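Local coordinates for hydrolase family protein (Deinococcus radiodurans R1, PDB 3CNH) that is a predicted hydrolase of the haloacid dehalogenase-like superfamily that probably acts as a phosphatase and carries a bound sodium ion, at residues E41-R44 against L45-E49; G53-T56 against L57-L61. All blocks are in the same frame, centred on the assembly; numbering follows the deposited sequence.

Interaction 1. Residues E41-R44 against L45-E49; sequences ERHR and LAAPE
The imidazole of His43 and the methyl of Ala47 make the close-packed part of this contact, one of the i to i+3 and i to i+4 side-chain pairings along helix 36-51, in the helical part of the fold. Ala47 CB lies over one ring face, offset toward the rim and 3.7 Å from the centroid of the His43 ring, a CH-pi contact. With CG anti to the backbone N (chi1 165°), the ring leans forward over that methyl. Its ND1 is hydrogen-bonded to the Tyr60 hydroxyl. Beneath, Ala47 N donates to His43 O at 2.8 Å.

On the looser solvent side Arg44, in one of its two conformers, bends at chi3 (68°) to bring NE to both Glu41 oxygens, 2.6 Å from OE1 and 3.1 Å from OE2, each through its syn lone pair. Leu45 CD1 then sits over a face of the Arg44 guanidinium, 3.4 Å from NH2. Without the carboxylate, as with an alanine at Glu41, that guanidinium would probably lose its mate and swing more freely off Leu45. Beyond Ala47, Pro48 has no N-H to give Arg44 O, and the helix kinks. Polarity thus divides this turn: toward solvent an ion pair available to one Arg44 conformer, toward helix 57-64 a ring held at ND1 by a hydroxyl.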
loop_
_atom_site.group_PDB
_atom_site.type_symbol
_atom_site.label_atom_id
_atom_site.label_comp_id
_atom_site.label_asym_id
_atom_site.label_seq_id
_atom_site.Cartn_x
_atom_site.Cartn_y
_atom_site.Cartn_z
ATOM N N GLU A 41 -20.746 -4.997 -4.109
ATOM C CA GLU A 41 -20.690 -6.399 -4.559
ATOM C C GLU A 41 -19.783 -6.510 -5.799
ATOM O O GLU A 41 -18.929 -7.406 -5.923
ATOM C CB GLU A 41 -22.074 -7.000 -4.760
ATOM C CG GLU A 41 -21.970 -8.489 -4.894
ATOM C CD GLU A 41 -20.901 -9.069 -3.946
ATOM O OE1 GLU A 41 -19.874 -9.632 -4.447
ATOM O OE2 GLU A 41 -21.048 -8.898 -2.707
ATOM N N ARG A 42 -19.948 -5.562 -6.701
ATOM C CA ARG A 42 -19.133 -5.549 -7.934
ATOM C C ARG A 42 -17.662 -5.298 -7.659
ATOM O O ARG A 42 -16.770 -5.910 -8.241
ATOM C CB ARG A 42 -19.702 -4.573 -8.960
ATOM C CG ARG A 42 -21.010 -5.063 -9.536
ATOM C CD ARG A 42 -21.715 -4.020 -10.393
ATOM N NE ARG A 42 -22.857 -4.580 -11.091
ATOM C CZ ARG A 42 -22.779 -5.085 -12.324
ATOM N NH1 ARG A 42 -21.612 -5.069 -12.949
ATOM N NH2 ARG A 42 -23.833 -5.587 -12.932
ATOM N N HIS A 43 -17.396 -4.390 -6.721
ATOM C CA HIS A 43 -16.046 -4.094 -6.314
ATOM C C HIS A 43 -15.416 -5.341 -5.713
ATOM O O HIS A 43 -14.274 -5.667 -6.008
ATOM C CB HIS A 43 -16.016 -2.951 -5.265
ATOM C CG HIS A 43 -14.710 -2.851 -4.552
ATOM N ND1 HIS A 43 -13.621 -2.210 -5.094
ATOM C CD2 HIS A 43 -14.285 -3.406 -3.393
ATOM C CE1 HIS A 43 -12.588 -2.337 -4.280
ATOM N NE2 HIS A 43 -12.959 -3.063 -3.241
ATOM N N ARG A 44 -16.165 -6.036 -4.860
ATOM C CA ARG A 44 -15.659 -7.238 -4.168
ATOM C C ARG A 44 -15.128 -8.249 -5.176
ATOM O O ARG A 44 -14.059 -8.861 -5.003
ATOM C CB ARG A 44 -16.755 -7.894 -3.307
ATOM C CG ARG A 44 -16.254 -9.039 -2.444
ATOM C CD ARG A 44 -17.370 -9.717 -1.634
ATOM N NE ARG A 44 -18.322 -10.457 -2.465
ATOM C CZ ARG A 44 -18.142 -11.714 -2.868
ATOM N NH1 ARG A 44 -17.044 -12.370 -2.523
ATOM N NH2 ARG A 44 -19.056 -12.318 -3.610
ATOM N N LEU A 45 -15.893 -8.389 -6.234
ATOM C CA LEU A 45 -15.558 -9.370 -7.282
ATOM C C LEU A 45 -14.342 -8.978 -8.095
ATOM O O LEU A 45 -13.489 -9.805 -8.383
ATOM C CB LEU A 45 -16.720 -9.647 -8.232
ATOM C CG LEU A 45 -17.435 -10.976 -7.999
ATOM C CD1 LEU A 45 -18.071 -11.028 -6.651
ATOM C CD2 LEU A 45 -18.457 -11.236 -9.111
ATOM N N ALA A 46 -14.276 -7.707 -8.459
ATOM C CA ALA A 46 -13.243 -7.223 -9.403
ATOM C C ALA A 46 -11.961 -6.732 -8.790
ATOM O O ALA A 46 -10.893 -6.769 -9.410
ATOM C CB ALA A 46 -13.832 -6.142 -10.336
ATOM N N ALA A 47 -12.039 -6.258 -7.545
ATOM C CA ALA A 47 -10.880 -5.645 -6.931
ATOM C C ALA A 47 -9.575 -6.446 -6.914
ATOM O O ALA A 47 -8.517 -5.900 -7.209
ATOM C CB ALA A 47 -11.223 -5.128 -5.533
ATOM N N PRO A 48 -9.627 -7.738 -6.561
ATOM C CA PRO A 48 -8.352 -8.428 -6.438
ATOM C C PRO A 48 -7.519 -8.433 -7.696
ATOM O O PRO A 48 -6.287 -8.289 -7.628
ATOM C CB PRO A 48 -8.768 -9.863 -6.013
ATOM C CG PRO A 48 -10.056 -9.642 -5.266
ATOM C CD PRO A 48 -10.754 -8.554 -6.062
ATOM N N GLU A 49 -8.199 -8.570 -8.849
ATOM C CA GLU A 49 -7.469 -8.634 -10.101
ATOM C C GLU A 49 -6.888 -7.279 -10.471
ATOM O O GLU A 49 -5.821 -7.186 -11.068
ATOM C CB GLU A 49 -8.311 -9.227 -11.208
ATOM C CG GLU A 49 -8.559 -10.735 -11.047
ATOM C CD GLU A 49 -7.329 -11.577 -11.268
ATOM O OE1 GLU A 49 -6.371 -11.514 -10.453
ATOM O OE2 GLU A 49 -7.299 -12.288 -12.255
#

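Interaction 2. Residues G53-T56 against L57-L61; sequences GRMT and LAEYL
Thr56 and Glu59 form a capping box at the start of helix 57-64, each side chain bonding to the backbone N of the other. Thr56, the N-cap residue, accepts from Glu59 N through OG1 at 3.1 Å; its chi1 of 67° places OG1 between the backbone N and the carbonyl carbon, turned toward the first helical turn. In return Glu59 reaches back with an extended chain, and OE1 takes the N-H of Thr56 at 2.9 Å in a nearly straight bond (167°). The donor comes to the anti side of OE1, somewhat out of the carboxylate plane. Two N-H groups at the helix start thereby gain side-chain acceptors, and the carboxylate's negative charge is likely to be favoured by the helix dipole. A water probably donates to Glu59 OE1 as well.

The apolar part belongs to Met55, present as selenomethionine. In one of its two conformers the chain bends at chi3, which carries the methyl CE alongside the helix backbone, near Glu59 O, while CB packs beside the carboxylate, 3.4 Å from Glu59 OE1. Behind the box, Tyr60 N donates to Thr56 O, and Tyr60 CB stands 4.2 Å from Met55 SE in that conformer.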
loop_
_atom_site.group_PDB
_atom_site.type_symbol
_atom_site.label_atom_id
_atom_site.label_comp_id
_atom_site.label_asym_id
_atom_site.label_seq_id
_atom_site.Cartn_x
_atom_site.Cartn_y
_atom_site.Cartn_z
ATOM N N GLY A 53 -2.788 -6.348 -10.745
ATOM C CA GLY A 53 -2.373 -5.834 -12.043
ATOM C C GLY A 53 -2.725 -6.676 -13.246
ATOM O O GLY A 53 -2.104 -6.566 -14.303
ATOM N N ARG A 54 -3.759 -7.511 -13.083
ATOM C CA ARG A 54 -4.201 -8.427 -14.124
ATOM C C ARG A 54 -5.480 -7.946 -14.833
ATOM O O ARG A 54 -5.969 -8.572 -15.780
ATOM C CB ARG A 54 -4.315 -9.845 -13.601
ATOM C CG ARG A 54 -2.953 -10.429 -13.175
ATOM C CD ARG A 54 -1.941 -10.442 -14.290
ATOM N NE ARG A 54 -2.384 -11.129 -15.495
ATOM C CZ ARG A 54 -2.326 -12.446 -15.685
ATOM N NH1 ARG A 54 -1.821 -13.246 -14.761
ATOM N NH2 ARG A 54 -2.773 -12.956 -16.823
HETATM N N MSE A 55 -6.020 -6.872 -14.287
HETATM C CA MSE A 55 -7.077 -6.136 -14.999
HETATM C C MSE A 55 -6.747 -4.647 -14.860
HETATM O O MSE A 55 -6.062 -4.200 -13.939
HETATM C CB MSE A 55 -8.515 -6.526 -14.583
HETATM C CG MSE A 55 -9.243 -5.552 -13.743
HETATM SE SE MSE A 55 -10.859 -6.209 -12.908
HETATM C CE MSE A 55 -12.167 -6.404 -14.325
ATOM N N THR A 56 -7.174 -3.905 -15.866
ATOM C CA THR A 56 -6.885 -2.487 -15.906
ATOM C C THR A 56 -7.929 -1.700 -15.113
ATOM O O THR A 56 -9.019 -2.195 -14.824
ATOM C CB THR A 56 -6.876 -1.945 -17.349
ATOM O OG1 THR A 56 -8.196 -2.013 -17.885
ATOM C CG2 THR A 56 -5.929 -2.779 -18.253
ATOM N N LEU A 57 -7.580 -0.469 -14.781
ATOM C CA LEU A 57 -8.535 0.401 -14.087
ATOM C C LEU A 57 -9.774 0.597 -14.948
ATOM O O LEU A 57 -10.918 0.617 -14.470
ATOM C CB LEU A 57 -7.917 1.771 -13.724
ATOM C CG LEU A 57 -8.864 2.681 -12.944
ATOM C CD1 LEU A 57 -9.359 2.106 -11.616
ATOM C CD2 LEU A 57 -8.140 4.009 -12.712
ATOM N N ALA A 58 -9.572 0.665 -16.258
ATOM C CA ALA A 58 -10.702 0.896 -17.171
ATOM C C ALA A 58 -11.671 -0.268 -17.062
ATOM O O ALA A 58 -12.910 -0.109 -17.055
ATOM C CB ALA A 58 -10.223 1.034 -18.600
ATOM N N GLU A 59 -11.084 -1.452 -17.068
ATOM C CA GLU A 59 -11.840 -2.694 -16.970
ATOM C C GLU A 59 -12.619 -2.767 -15.657
ATOM O O GLU A 59 -13.826 -3.093 -15.632
ATOM C CB GLU A 59 -10.949 -3.920 -17.140
ATOM C CG GLU A 59 -10.515 -4.185 -18.582
ATOM C CD GLU A 59 -9.480 -5.312 -18.709
ATOM O OE1 GLU A 59 -8.657 -5.502 -17.806
ATOM O OE2 GLU A 59 -9.451 -5.982 -19.756
ATOM N N TYR A 60 -11.921 -2.462 -14.584
ATOM C CA TYR A 60 -12.539 -2.438 -13.252
ATOM C C TYR A 60 -13.702 -1.459 -13.248
ATOM O O TYR A 60 -14.819 -1.786 -12.848
ATOM C CB TYR A 60 -11.480 -2.122 -12.188
ATOM C CG TYR A 60 -12.011 -1.733 -10.814
ATOM C CD1 TYR A 60 -12.346 -0.426 -10.549
ATOM C CD2 TYR A 60 -12.131 -2.663 -9.783
ATOM C CE1 TYR A 60 -12.830 -0.040 -9.310
ATOM C CE2 TYR A 60 -12.618 -2.288 -8.531
ATOM C CZ TYR A 60 -12.957 -0.965 -8.305
ATOM O OH TYR A 60 -13.445 -0.565 -7.076
ATOM N N LEU A 61 -13.453 -0.250 -13.746
ATOM C CA LEU A 61 -14.518 0.790 -13.737
ATOM C C LEU A 61 -15.719 0.403 -14.587
ATOM O O LEU A 61 -16.887 0.710 -14.260
ATOM C CB LEU A 61 -13.963 2.177 -14.124
ATOM C CG LEU A 61 -13.057 2.796 -13.072
ATOM C CD1 LEU A 61 -12.572 4.159 -13.617
ATOM C CD2 LEU A 61 -13.733 2.946 -11.711
HETATM O O HOH W 1 -5.618 -6.371 -18.271
#

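How the interactions relate
Both interactions are surface contacts, each with one buried residue, and their centres lie about 10 Å apart on the same side of the chain's centre. Interaction 1 runs along helix 36-51; interaction 2 follows the Schellman turn at Gly53 and opens helix 57-64. Besides the His43-Tyr60 bond, the two are joined by Glu49 O and Arg54 N, 2.9 Å apart in a probable hydrogen bond, and by Ala46 CB packing 3.9 Å from Tyr60 CD2. Their carboxylates serve different ends. Mid-helix, Glu41 pairs with a charged side chain, whereas Glu59, at a helix start, takes a backbone N-H. Both belong to a helical region set apart from the parallel sheet, consistent with the cap of haloacid dehalogenase-like enzymes.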